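Local coordinates for hypothetical protein (Bacteroides ovatus, PDB 4EPS) that is probably a component of the tip of fimbriae, the filamentous cell-surface appendages that mediate cell adhesion and biofilm formation, at residues Leu220-Lys223 / Pro224-Asn228; Leu241-Ala244 / Glu245-Glu249; Asn380-Lys383 / Pro384-Leu388; Val297-Val300 / Gly301-Pro305; Asp58-Asn61 / Asn62-Phe65. All blocks are in the same frame, centred on the assembly; numbering follows the deposited sequence. Where two conformers were deposited one is given.

Interaction 1 (Leu220-Lys223 / Pro224-Asn228)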
loop_
_atom_site.group_PDB
_atom_site.type_symbol
_atom_site.label_atom_id
_atom_site.label_comp_id
_atom_site.label_asym_id
_atom_site.label_seq_id
_atom_site.Cartn_x
_atom_site.Cartn_y
_atom_site.Cartn_z
ATOM N N LEU A 220 20.531 25.989 18.137
ATOM C CA LEU A 220 21.707 26.416 18.868
ATOM C C LEU A 220 21.946 27.890 18.639
ATOM O O LEU A 220 22.157 28.290 17.495
ATOM C CB LEU A 220 22.938 25.603 18.393
ATOM C CG LEU A 220 24.262 25.915 19.088
ATOM C CD1 LEU A 220 24.284 25.290 20.501
ATOM C CD2 LEU A 220 25.410 25.344 18.290
ATOM N N LEU A 221 21.937 28.683 19.713
ATOM C CA LEU A 221 22.281 30.102 19.602
ATOM C C LEU A 221 23.778 30.251 19.334
ATOM O O LEU A 221 24.584 29.522 19.930
ATOM C CB LEU A 221 21.913 30.874 20.882
ATOM C CG LEU A 221 20.422 30.915 21.216
ATOM C CD1 LEU A 221 20.235 31.217 22.700
ATOM C CD2 LEU A 221 19.680 31.922 20.334
ATOM N N ARG A 222 24.142 31.180 18.415
ATOM C CA ARG A 222 25.529 31.473 18.025
ATOM C C ARG A 222 25.743 32.972 17.978
ATOM O O ARG A 222 24.793 33.731 17.774
ATOM C CB ARG A 222 25.865 30.863 16.637
ATOM C CG ARG A 222 25.709 29.307 16.529
ATOM C CD ARG A 222 26.753 28.543 17.322
ATOM N NE ARG A 222 28.120 28.801 16.850
ATOM C CZ ARG A 222 29.217 28.657 17.586
ATOM N NH1 ARG A 222 29.128 28.292 18.863
ATOM N NH2 ARG A 222 30.413 28.901 17.059
ATOM N N LYS A 223 26.978 33.411 18.202
ATOM C CA LYS A 223 27.268 34.844 18.119
ATOM C C LYS A 223 27.142 35.309 16.673
ATOM O O LYS A 223 27.562 34.589 15.765
ATOM C CB LYS A 223 28.660 35.153 18.660
ATOM C CG LYS A 223 28.719 35.200 20.177
ATOM C CD LYS A 223 30.149 35.404 20.640
ATOM C CE LYS A 223 30.236 35.543 22.136
ATOM N NZ LYS A 223 31.648 35.581 22.613
ATOM N N PRO A 224 26.530 36.477 16.416
ATOM C CA PRO A 224 26.461 36.968 15.023
ATOM C C PRO A 224 27.861 37.100 14.418
ATOM O O PRO A 224 28.827 37.391 15.139
ATOM C CB PRO A 224 25.792 38.342 15.169
ATOM C CG PRO A 224 25.013 38.228 16.450
ATOM C CD PRO A 224 25.913 37.443 17.354
ATOM N N SER A 225 27.977 36.804 13.110
ATOM C CA SER A 225 29.244 36.864 12.346
ATOM C C SER A 225 30.245 35.756 12.739
ATOM O O SER A 225 31.357 35.765 12.216
ATOM C CB SER A 225 29.912 38.240 12.461
ATOM O OG SER A 225 29.070 39.231 11.896
ATOM N N SER A 226 29.851 34.753 13.576
ATOM C CA SER A 226 30.754 33.632 13.889
ATOM C C SER A 226 30.855 32.774 12.630
ATOM O O SER A 226 29.976 32.865 11.759
ATOM C CB SER A 226 30.272 32.834 15.100
ATOM O OG SER A 226 28.920 32.453 14.930
ATOM N N GLU A 227 31.929 32.001 12.483
ATOM C CA GLU A 227 32.173 31.303 11.214
ATOM C C GLU A 227 32.530 29.819 11.321
ATOM O O GLU A 227 32.958 29.225 10.325
ATOM C CB GLU A 227 33.338 32.011 10.484
ATOM C CG GLU A 227 32.980 33.386 9.927
ATOM C CD GLU A 227 34.118 34.097 9.212
ATOM O OE1 GLU A 227 35.291 33.696 9.397
ATOM O OE2 GLU A 227 33.833 35.072 8.481
ATOM N N ASN A 228 32.325 29.211 12.486
ATOM C CA ASN A 228 32.706 27.831 12.724
ATOM C C ASN A 228 31.939 26.822 11.888
ATOM O O ASN A 228 30.770 27.007 11.585
ATOM C CB ASN A 228 32.487 27.478 14.206
ATOM C CG ASN A 228 33.127 28.475 15.131
ATOM O OD1 ASN A 228 32.639 29.583 15.279
ATOM N ND2 ASN A 228 34.276 28.141 15.691
HETATM O O HOH W 1 28.985 29.772 14.266
#
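K223 and S226 are the ends of a type II beta turn in which P224 and S225 hold the corners, S225 with a positive phi of 70°. The turn follows directly on strand 217-222 and is closed by the bond from S226 N to K223 O, 3.2 Å long. That carbonyl is gripped twice: the backbone N-H reaches it from above its plane, whereas S226 OG donates within the plane at 2.7 Å. OG can do so because chi1 of 52° sets it between the backbone N and the carbonyl carbon of its own residue. The hydroxyl also accepts a hydrogen bond from water 1, 2.8 Å from OG, and the same water accepts from R222 NE at 2.9 Å, thus linking turn and arginine. With S226 replaced by an alanine the hydroxyl is gone, and K223 O is likely to keep just the backbone bond while water 1 loses its acceptor and R222 is freer to move. The R222 chain bends at chi2 and chi3, and its guanidinium meets the N228 amide edge-on, the two planes 84° apart, with NH2 2.9 Å from OD1. The amide's other end, ND2, is held by D199. M247 of the next loop touches both R222 and S226. The whole is a type II turn reinforced by a serine hydroxyl, in a connection between beta strands 217-222 and 229-234 of the fimbrillin-like region.

Interaction 2 (Leu241-Ala244 / Glu245-Glu249)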
loop_
_atom_site.group_PDB
_atom_site.type_symbol
_atom_site.label_atom_id
_atom_site.label_comp_id
_atom_site.label_asym_id
_atom_site.label_seq_id
_atom_site.Cartn_x
_atom_site.Cartn_y
_atom_site.Cartn_z
ATOM N N LEU A 241 28.097 21.518 8.716
ATOM C CA LEU A 241 27.250 22.694 8.665
ATOM C C LEU A 241 28.156 23.903 8.688
ATOM O O LEU A 241 28.763 24.201 9.720
ATOM C CB LEU A 241 26.252 22.695 9.829
ATOM C CG LEU A 241 25.583 21.315 10.050
ATOM C CD1 LEU A 241 24.853 21.266 11.353
ATOM C CD2 LEU A 241 24.736 20.901 8.847
ATOM N N ASP A 242 28.323 24.526 7.521
ATOM C CA ASP A 242 29.144 25.714 7.365
ATOM C C ASP A 242 28.322 26.916 7.799
ATOM O O ASP A 242 27.396 27.307 7.084
ATOM C CB ASP A 242 29.623 25.835 5.904
ATOM C CG ASP A 242 30.603 24.725 5.534
ATOM O OD1 ASP A 242 31.775 24.800 5.958
ATOM O OD2 ASP A 242 30.177 23.753 4.873
ATOM N N THR A 243 28.604 27.470 8.989
ATOM C CA THR A 243 27.833 28.630 9.481
ATOM C C THR A 243 28.408 29.959 8.946
ATOM O O THR A 243 27.752 30.999 9.056
ATOM C CB THR A 243 27.755 28.668 11.027
ATOM O OG1 THR A 243 29.006 29.103 11.569
ATOM C CG2 THR A 243 27.309 27.325 11.639
ATOM N N ALA A 244 29.631 29.941 8.410
ATOM C CA ALA A 244 30.265 31.178 7.903
ATOM C C ALA A 244 29.328 31.933 6.961
ATOM O O ALA A 244 28.725 31.325 6.083
ATOM C CB ALA A 244 31.570 30.847 7.191
ATOM N N GLU A 245 29.188 33.241 7.181
ATOM C CA GLU A 245 28.377 34.217 6.409
ATOM C C GLU A 245 26.871 34.042 6.594
ATOM O O GLU A 245 26.096 34.777 5.976
ATOM C CB GLU A 245 28.705 34.182 4.886
ATOM C CG GLU A 245 30.192 34.069 4.555
ATOM C CD GLU A 245 31.096 35.135 5.143
ATOM O OE1 GLU A 245 30.570 36.155 5.637
ATOM O OE2 GLU A 245 32.335 34.983 5.043
ATOM N N LYS A 246 26.445 33.093 7.442
ATOM C CA LYS A 246 25.010 32.846 7.584
ATOM C C LYS A 246 24.501 33.220 8.979
ATOM O O LYS A 246 23.329 32.980 9.275
ATOM C CB LYS A 246 24.705 31.363 7.270
ATOM C CG LYS A 246 25.160 30.948 5.868
ATOM C CD LYS A 246 25.260 29.450 5.723
ATOM C CE LYS A 246 26.165 29.057 4.574
ATOM N NZ LYS A 246 26.310 27.581 4.498
HETATM N N MSE A 247 25.373 33.794 9.827
HETATM C CA MSE A 247 25.049 34.105 11.229
HETATM C C MSE A 247 24.700 35.584 11.415
HETATM O O MSE A 247 25.529 36.378 11.867
HETATM C CB MSE A 247 26.212 33.678 12.138
HETATM C CG MSE A 247 26.549 32.185 12.016
HETATM SE SE MSE A 247 25.230 31.098 12.993
HETATM C CE MSE A 247 24.006 30.618 11.536
ATOM N N LYS A 248 23.474 35.953 11.028
ATOM C CA LYS A 248 22.995 37.341 11.140
ATOM C C LYS A 248 22.232 37.520 12.445
ATOM O O LYS A 248 21.474 36.632 12.834
ATOM C CB LYS A 248 22.081 37.700 9.959
ATOM C CG LYS A 248 22.820 37.898 8.637
ATOM C CD LYS A 248 21.895 38.534 7.607
ATOM C CE LYS A 248 22.641 39.115 6.429
ATOM N NZ LYS A 248 21.783 40.048 5.648
ATOM N N GLU A 249 22.427 38.665 13.100
ATOM C CA GLU A 249 21.748 38.998 14.353
ATOM C C GLU A 249 20.230 38.943 14.186
ATOM O O GLU A 249 19.688 39.509 13.229
ATOM C CB GLU A 249 22.209 40.395 14.801
ATOM C CG GLU A 249 21.549 40.930 16.046
ATOM C CD GLU A 249 21.865 42.394 16.318
ATOM O OE1 GLU A 249 22.882 42.898 15.791
ATOM O OE2 GLU A 249 21.102 43.033 17.074
#
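T243 and M247, a selenomethionine, form the close-packed half of this turn. M247 CG rests 3.8 Å from T243 CB and 3.4 Å from T243 O, and the bend at chi2 (-77°) brings SE within 4.0 Å of the same CB. Both residues are buried, and the one polar atom of the threonine side chain, OG1, is satisfied by N228 O. Between them the backbone makes a type II beta turn from T243 to K246, with A244 and E245 at its corners and K246 N bonded to T243 O at 2.9 Å. E245 takes the left-handed backbone conformation expected at the third position.

The outer side is looser. E245 is exposed, its chain bent at chi2. The K246 chain runs extended over the turn, CG passing 3.6 Å from A244 O, and its NZ donates to D242 O at 2.8 Å, tilted 15° from that carbonyl plane. Lysine thus holds a main-chain oxygen rather than the D242 carboxylate, whose OD2 stays 5.5 Å from NZ; OD1 is bonded to Q229.

The turn lies just past the end of strand 237-242. T243 and M247 both touch V162 of strand 148-174, T243 also touches I230 of strand 229-234, and K246 and M247 both lean on K253 of strand 251-256, the strand that the loop leads into.

Interaction 3 (Asn380-Lys383 / Pro384-Leu388). With SO4 (sulfate ion), chain H.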
loop_
_atom_site.group_PDB
_atom_site.type_symbol
_atom_site.label_atom_id
_atom_site.label_comp_id
_atom_site.label_asym_id
_atom_site.label_seq_id
_atom_site.Cartn_x
_atom_site.Cartn_y
_atom_site.Cartn_z
ATOM N N ASN A 380 -7.017 -18.940 36.639
ATOM C CA ASN A 380 -5.662 -19.346 36.271
ATOM C C ASN A 380 -5.562 -20.015 34.871
ATOM O O ASN A 380 -4.471 -20.438 34.480
ATOM C CB ASN A 380 -5.075 -20.239 37.360
ATOM C CG ASN A 380 -5.789 -21.546 37.564
ATOM O OD1 ASN A 380 -6.364 -22.123 36.646
ATOM N ND2 ASN A 380 -5.696 -22.073 38.757
ATOM N N LYS A 381 -6.678 -20.105 34.128
ATOM C CA LYS A 381 -6.666 -20.607 32.749
ATOM C C LYS A 381 -6.593 -19.414 31.772
ATOM O O LYS A 381 -5.903 -19.485 30.762
ATOM C CB LYS A 381 -7.914 -21.472 32.460
ATOM C CG LYS A 381 -7.992 -22.748 33.304
ATOM C CD LYS A 381 -9.290 -23.529 33.080
ATOM C CE LYS A 381 -10.289 -23.329 34.199
ATOM N NZ LYS A 381 -11.267 -24.448 34.278
ATOM N N ASN A 382 -7.269 -18.310 32.097
ATOM C CA ASN A 382 -7.326 -17.101 31.255
ATOM C C ASN A 382 -6.206 -16.086 31.514
ATOM O O ASN A 382 -5.638 -15.549 30.558
ATOM C CB ASN A 382 -8.674 -16.398 31.454
ATOM C CG ASN A 382 -9.816 -17.213 30.907
ATOM O OD1 ASN A 382 -9.762 -17.722 29.783
ATOM N ND2 ASN A 382 -10.840 -17.397 31.715
ATOM N N LYS A 383 -5.922 -15.784 32.776
ATOM C CA LYS A 383 -4.910 -14.764 33.128
ATOM C C LYS A 383 -3.520 -15.042 32.454
ATOM O O LYS A 383 -2.982 -14.100 31.865
ATOM C CB LYS A 383 -4.778 -14.605 34.655
ATOM C CG LYS A 383 -3.789 -13.495 35.069
ATOM C CD LYS A 383 -4.300 -12.076 34.812
ATOM C CE LYS A 383 -3.259 -11.009 35.157
ATOM N NZ LYS A 383 -2.964 -10.940 36.618
ATOM N N PRO A 384 -2.963 -16.284 32.427
ATOM C CA PRO A 384 -1.651 -16.485 31.759
ATOM C C PRO A 384 -1.675 -16.357 30.239
ATOM O O PRO A 384 -0.607 -16.377 29.628
ATOM C CB PRO A 384 -1.272 -17.919 32.141
ATOM C CG PRO A 384 -2.113 -18.236 33.356
ATOM C CD PRO A 384 -3.402 -17.531 33.092
ATOM N N LEU A 385 -2.854 -16.193 29.626
ATOM C CA LEU A 385 -2.917 -16.031 28.162
ATOM C C LEU A 385 -3.009 -14.558 27.717
ATOM O O LEU A 385 -2.906 -14.277 26.525
ATOM C CB LEU A 385 -4.098 -16.831 27.590
ATOM C CG LEU A 385 -4.003 -18.388 27.741
ATOM C CD1 LEU A 385 -5.219 -19.079 27.118
ATOM C CD2 LEU A 385 -2.724 -18.940 27.127
ATOM N N ARG A 386 -3.137 -13.619 28.660
ATOM C CA ARG A 386 -3.256 -12.188 28.323
ATOM C C ARG A 386 -1.913 -11.511 28.056
ATOM O O ARG A 386 -0.916 -11.832 28.708
ATOM C CB ARG A 386 -3.963 -11.410 29.460
ATOM C CG ARG A 386 -5.281 -12.024 29.967
ATOM C CD ARG A 386 -6.300 -12.166 28.844
ATOM N NE ARG A 386 -7.604 -12.594 29.351
ATOM C CZ ARG A 386 -8.577 -13.066 28.588
ATOM N NH1 ARG A 386 -8.383 -13.242 27.286
ATOM N NH2 ARG A 386 -9.739 -13.412 29.127
ATOM N N PHE A 387 -1.907 -10.527 27.140
ATOM C CA PHE A 387 -0.703 -9.735 26.823
ATOM C C PHE A 387 -0.541 -8.671 27.880
ATOM O O PHE A 387 -1.268 -7.674 27.840
ATOM C CB PHE A 387 -0.858 -9.058 25.454
ATOM C CG PHE A 387 -0.677 -9.892 24.217
ATOM C CD1 PHE A 387 -0.717 -11.282 24.279
ATOM C CD2 PHE A 387 -0.444 -9.289 22.986
ATOM C CE1 PHE A 387 -0.535 -12.054 23.135
ATOM C CE2 PHE A 387 -0.271 -10.064 21.836
ATOM C CZ PHE A 387 -0.304 -11.438 21.921
ATOM N N LEU A 388 0.373 -8.876 28.841
ATOM C CA LEU A 388 0.529 -7.946 29.979
ATOM C C LEU A 388 1.967 -7.685 30.367
ATOM O O LEU A 388 2.210 -7.178 31.461
ATOM C CB LEU A 388 -0.223 -8.532 31.215
ATOM C CG LEU A 388 -1.764 -8.508 31.108
ATOM C CD1 LEU A 388 -2.395 -9.404 32.153
ATOM C CD2 LEU A 388 -2.299 -7.068 31.213
HETATM S S SO4 H . -11.950 -14.629 26.527
HETATM O O1 SO4 H . -11.931 -16.085 26.354
HETATM O O2 SO4 H . -13.093 -14.035 25.808
HETATM O O3 SO4 H . -12.058 -14.329 27.957
HETATM O O4 SO4 H . -10.706 -14.077 25.974
HETATM O O HOH W 2 -0.382 -13.083 31.024
#
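N382 and K383 start two successive i+3 to i backbone hydrogen bonds, the signature of a short 3-10 turn: L385 N donates to N382 O at 3.0 Å and R386 N to K383 O at 3.2 Å. Both donors stand well above the carbonyl planes. P384, with no N-H to give, packs its ring on the backbone of N380, CG lying 3.4 Å from N380 O. K383 CG is turned opposite its backbone N (chi1 -177°), and the bend at chi2 carries CE across L388 CD1 at 3.5 Å; a second bend at chi4 turns NZ to a salt bridge with D375 and to the carbonyls of S369 and T371. Water 2 donates to both K383 O and R386 O, tying the turn to the residues leading up to L388, the N-cap of helix 389-403. On the outer side the R386 and N382 side chains lie alongside each other, guanidinium and amide planes only 14° apart and NH2 3.9 Å from N382 CB. The guanidinium is steadied from one side by a salt bridge of NE to E378. Its other edge takes a sulfate, probably from the crystallisation liquor, through NH2 to O3 and, at 167°, NH1 to O4, 2.8 Å.

Interaction 4 (Val297-Val300 / Gly301-Pro305)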
loop_
_atom_site.group_PDB
_atom_site.type_symbol
_atom_site.label_atom_id
_atom_site.label_comp_id
_atom_site.label_asym_id
_atom_site.label_seq_id
_atom_site.Cartn_x
_atom_site.Cartn_y
_atom_site.Cartn_z
ATOM N N VAL A 297 9.610 -8.006 14.125
ATOM C CA VAL A 297 8.193 -7.770 14.456
ATOM C C VAL A 297 7.566 -9.134 14.698
ATOM O O VAL A 297 7.619 -10.001 13.808
ATOM C CB VAL A 297 7.484 -7.003 13.310
ATOM C CG1 VAL A 297 5.968 -6.899 13.568
ATOM C CG2 VAL A 297 8.100 -5.602 13.138
ATOM N N CYS A 298 6.988 -9.346 15.896
ATOM C CA CYS A 298 6.447 -10.676 16.218
ATOM C C CYS A 298 4.929 -10.684 16.395
ATOM O O CYS A 298 4.335 -11.764 16.495
ATOM C CB CYS A 298 7.163 -11.224 17.458
ATOM S SG CYS A 298 6.885 -10.235 18.955
ATOM N N TRP A 299 4.269 -9.523 16.324
ATOM C CA TRP A 299 2.799 -9.447 16.461
ATOM C C TRP A 299 2.368 -8.084 15.936
ATOM O O TRP A 299 3.057 -7.107 16.185
ATOM C CB TRP A 299 2.380 -9.646 17.935
ATOM C CG TRP A 299 0.899 -9.819 18.130
ATOM C CD1 TRP A 299 0.179 -10.983 18.084
ATOM C CD2 TRP A 299 -0.032 -8.776 18.431
ATOM N NE1 TRP A 299 -1.157 -10.720 18.346
ATOM C CE2 TRP A 299 -1.313 -9.367 18.540
ATOM C CE3 TRP A 299 0.098 -7.392 18.639
ATOM C CZ2 TRP A 299 -2.443 -8.628 18.902
ATOM C CZ3 TRP A 299 -1.026 -6.659 18.991
ATOM C CH2 TRP A 299 -2.286 -7.270 19.076
ATOM N N VAL A 300 1.306 -8.027 15.151
ATOM C CA VAL A 300 0.849 -6.761 14.541
ATOM C C VAL A 300 -0.549 -6.424 15.077
ATOM O O VAL A 300 -1.441 -7.268 15.029
ATOM C CB VAL A 300 0.862 -6.841 12.981
ATOM C CG1 VAL A 300 0.272 -5.556 12.338
ATOM C CG2 VAL A 300 2.280 -7.100 12.463
ATOM N N GLY A 301 -0.715 -5.206 15.566
ATOM C CA GLY A 301 -1.997 -4.758 16.096
ATOM C C GLY A 301 -1.804 -3.900 17.322
ATOM O O GLY A 301 -0.665 -3.604 17.711
ATOM N N ASN A 302 -2.911 -3.485 17.940
ATOM C CA ASN A 302 -2.838 -2.655 19.142
ATOM C C ASN A 302 -2.706 -3.628 20.328
ATOM O O ASN A 302 -3.653 -4.383 20.559
ATOM C CB ASN A 302 -4.092 -1.748 19.241
ATOM C CG ASN A 302 -4.086 -0.804 20.415
ATOM O OD1 ASN A 302 -3.513 -1.094 21.457
ATOM N ND2 ASN A 302 -4.767 0.338 20.294
ATOM N N PRO A 303 -1.580 -3.622 21.093
ATOM C CA PRO A 303 -1.420 -4.625 22.169
ATOM C C PRO A 303 -1.898 -4.169 23.548
ATOM O O PRO A 303 -1.595 -4.840 24.549
ATOM C CB PRO A 303 0.085 -4.858 22.188
ATOM C CG PRO A 303 0.658 -3.482 21.836
ATOM C CD PRO A 303 -0.357 -2.797 20.947
HETATM N N MSE A 304 -2.596 -3.019 23.618
HETATM C CA MSE A 304 -3.081 -2.545 24.912
HETATM C C MSE A 304 -4.164 -3.483 25.429
HETATM O O MSE A 304 -5.080 -3.846 24.681
HETATM C CB MSE A 304 -3.569 -1.102 24.825
HETATM C CG MSE A 304 -2.425 -0.136 24.829
HETATM SE SE MSE A 304 -2.882 1.495 23.956
HETATM C CE MSE A 304 -1.118 2.185 23.739
ATOM N N PRO A 305 -4.055 -3.932 26.706
ATOM C CA PRO A 305 -5.054 -4.894 27.215
ATOM C C PRO A 305 -6.489 -4.321 27.272
ATOM O O PRO A 305 -7.450 -5.067 27.051
ATOM C CB PRO A 305 -4.527 -5.263 28.611
ATOM C CG PRO A 305 -3.628 -4.175 29.008
ATOM C CD PRO A 305 -3.033 -3.619 27.736
#
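W299 lays the far rim of its indole against the backbone that leaves strand 293-300, just beyond a classic beta bulge in which C298 and W299 both face L335 of strand 334-338. The ring gets there because its CG lies trans to the backbone N (chi1 -170°). G301 comes first: its carbonyl carbon is 3.3 Å from W299 CZ3, approaching obliquely. Phi of 141° suits only a glycine here, as any CB would run into V300 O and crowd W299 CH2. At N302 the carbonyl oxygen approaches the edge of the ring near its plane, 3.5 Å from CH2. P303 adds the apolar touch, its CB 3.8 Å from CZ3, while the proline also leans on L335 and on L324 of helix 323-327. F387 meets the indole edge-to-face, and L308 of helix 305-308 touches it as well. Were the indole of W299 cut back to an alanine, F387 would probably lose its aromatic partner and a gap open beside G301 and P303. M304, a selenomethionine, stands at the N-cap position before helix 305-308, and P305 opens that helix. The way into it is shaped by an Asx turn, in which the N302 side chain bends over its own backbone: M304 N donates to N302 OD1 at 3.0 Å, with an N-H...O angle of 163°.

Interaction 5 (Asp58-Asn61 / Asn62-Phe65). With GOL (glycerol), chain B.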
loop_
_atom_site.group_PDB
_atom_site.type_symbol
_atom_site.label_atom_id
_atom_site.label_comp_id
_atom_site.label_asym_id
_atom_site.label_seq_id
_atom_site.Cartn_x
_atom_site.Cartn_y
_atom_site.Cartn_z
ATOM N N ASP A 58 17.290 57.187 38.656
ATOM C CA ASP A 58 17.656 56.359 39.812
ATOM C C ASP A 58 16.534 55.429 40.229
ATOM O O ASP A 58 16.804 54.332 40.722
ATOM C CB ASP A 58 18.035 57.241 41.019
ATOM C CG ASP A 58 19.269 58.104 40.832
ATOM O OD1 ASP A 58 20.271 57.597 40.277
ATOM O OD2 ASP A 58 19.265 59.259 41.323
ATOM N N GLU A 59 15.278 55.873 40.065
ATOM C CA GLU A 59 14.113 55.081 40.447
ATOM C C GLU A 59 13.827 53.936 39.443
ATOM O O GLU A 59 13.145 53.000 39.831
ATOM C CB GLU A 59 12.861 55.973 40.622
ATOM C CG GLU A 59 12.364 56.642 39.344
ATOM C CD GLU A 59 11.045 57.384 39.447
ATOM O OE1 GLU A 59 9.992 56.721 39.600
ATOM O OE2 GLU A 59 11.061 58.630 39.310
ATOM N N ILE A 60 14.300 54.032 38.171
ATOM C CA ILE A 60 14.060 53.020 37.104
ATOM C C ILE A 60 15.404 52.686 36.418
ATOM O O ILE A 60 15.677 53.081 35.278
ATOM C CB ILE A 60 12.954 53.457 36.072
ATOM C CG1 ILE A 60 11.677 54.036 36.776
ATOM C CG2 ILE A 60 12.567 52.255 35.156
ATOM C CD1 ILE A 60 10.775 54.967 35.943
ATOM N N ASN A 61 16.258 51.996 37.159
ATOM C CA ASN A 61 17.598 51.640 36.730
ATOM C C ASN A 61 17.769 50.151 36.915
ATOM O O ASN A 61 17.977 49.690 38.038
ATOM C CB ASN A 61 18.636 52.457 37.545
ATOM C CG ASN A 61 20.062 52.345 37.056
ATOM O OD1 ASN A 61 20.423 51.458 36.284
ATOM N ND2 ASN A 61 20.908 53.258 37.494
ATOM N N ASN A 62 17.600 49.375 35.813
ATOM C CA ASN A 62 17.666 47.913 35.840
ATOM C C ASN A 62 16.609 47.359 36.799
ATOM O O ASN A 62 16.893 46.497 37.622
ATOM C CB ASN A 62 19.079 47.396 36.190
ATOM C CG ASN A 62 19.241 45.948 35.864
ATOM O OD1 ASN A 62 18.617 45.446 34.927
ATOM N ND2 ASN A 62 20.018 45.220 36.662
HETATM N N MSE A 63 15.383 47.874 36.701
HETATM C CA MSE A 63 14.298 47.433 37.564
HETATM C C MSE A 63 13.749 46.089 37.069
HETATM O O MSE A 63 13.370 45.982 35.899
HETATM C CB MSE A 63 13.211 48.505 37.617
HETATM C CG MSE A 63 12.132 48.221 38.634
HETATM SE SE MSE A 63 10.729 49.601 38.553
HETATM C CE MSE A 63 11.673 50.986 38.630
ATOM N N PRO A 64 13.708 45.057 37.941
ATOM C CA PRO A 64 13.248 43.740 37.478
ATOM C C PRO A 64 11.730 43.566 37.478
ATOM O O PRO A 64 11.040 44.003 38.402
ATOM C CB PRO A 64 13.882 42.766 38.476
ATOM C CG PRO A 64 14.019 43.573 39.766
ATOM C CD PRO A 64 14.170 45.022 39.357
ATOM N N PHE A 65 11.233 42.871 36.456
ATOM C CA PHE A 65 9.829 42.484 36.343
ATOM C C PHE A 65 9.782 41.016 36.029
ATOM O O PHE A 65 10.554 40.561 35.192
ATOM C CB PHE A 65 9.091 43.316 35.275
ATOM C CG PHE A 65 8.847 44.724 35.732
ATOM C CD1 PHE A 65 9.804 45.714 35.531
ATOM C CD2 PHE A 65 7.700 45.048 36.450
ATOM C CE1 PHE A 65 9.598 47.015 36.003
ATOM C CE2 PHE A 65 7.505 46.347 36.928
ATOM C CZ PHE A 65 8.446 47.322 36.685
HETATM C C1 GOL B . 22.958 48.078 38.116
HETATM O O1 GOL B . 23.888 47.004 38.106
HETATM C C2 GOL B . 21.916 47.866 39.191
HETATM O O2 GOL B . 21.154 46.691 38.889
HETATM C C3 GOL B . 21.006 49.070 39.284
HETATM O O3 GOL B . 19.976 48.875 40.248
#
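The carboxamides of N61 and N62 border one glycerol, probably from the crystallisation liquor. Over one face of the N61 amide lies C3 of that molecule, 4.1 Å from N61 CG, while N61 OD1 at the edge comes 3.5 Å from N62 N. The N62 amide instead gives a nearly straight bond, 169°, from ND2 to glycerol O2 at 2.9 Å. Glycerol O3 donates to N61 O at 3.1 Å, so the ligand spans the backbone of one asparagine and the side chain of the next. Protein partners fix the N62 amide too: OD1 is bonded to Y91 and ND2 also to the carbonyl of Q95. N62 has left-handed backbone angles, with phi 59°, and together with M63 faces L48 of strand 45-52. This is a G1 beta bulge, a kink in strand 55-67 where it pairs antiparallel with its hairpin partner. From the bulge M63, a selenomethionine, sends its chain back over the preceding residues, CG opposite the backbone N and the end bent at chi3 (-50°). The terminal CE lies 3.6 Å from I60 CG1, though its exact place is doubtful, being modelled too close to E59 O. I60 itself is buried against L48 and A50.

In the fold
Along the chain the order is interaction 5, 1, 2, 4, 3. Interactions 1 and 2 adjoin, centres 6 Å apart, and are joined by bonds such as S225 N to M247 O (2.8 Å); their loops follow strands 217-222 and 237-242 of the fimbrillin-like region. Interaction 5, in strand 55-67 of the same region, lies about 31 Å from interaction 1, centre to centre. Interactions 4 and 3 lie across the chain's centre, their centres about 15 Å apart, where F387 meets W299 of strand 293-300 and L388 packs on P305 of helix 305-308. With about 59 Å between the centres of interactions 1 and 3, the two groups mark distant parts of an elongated molecule.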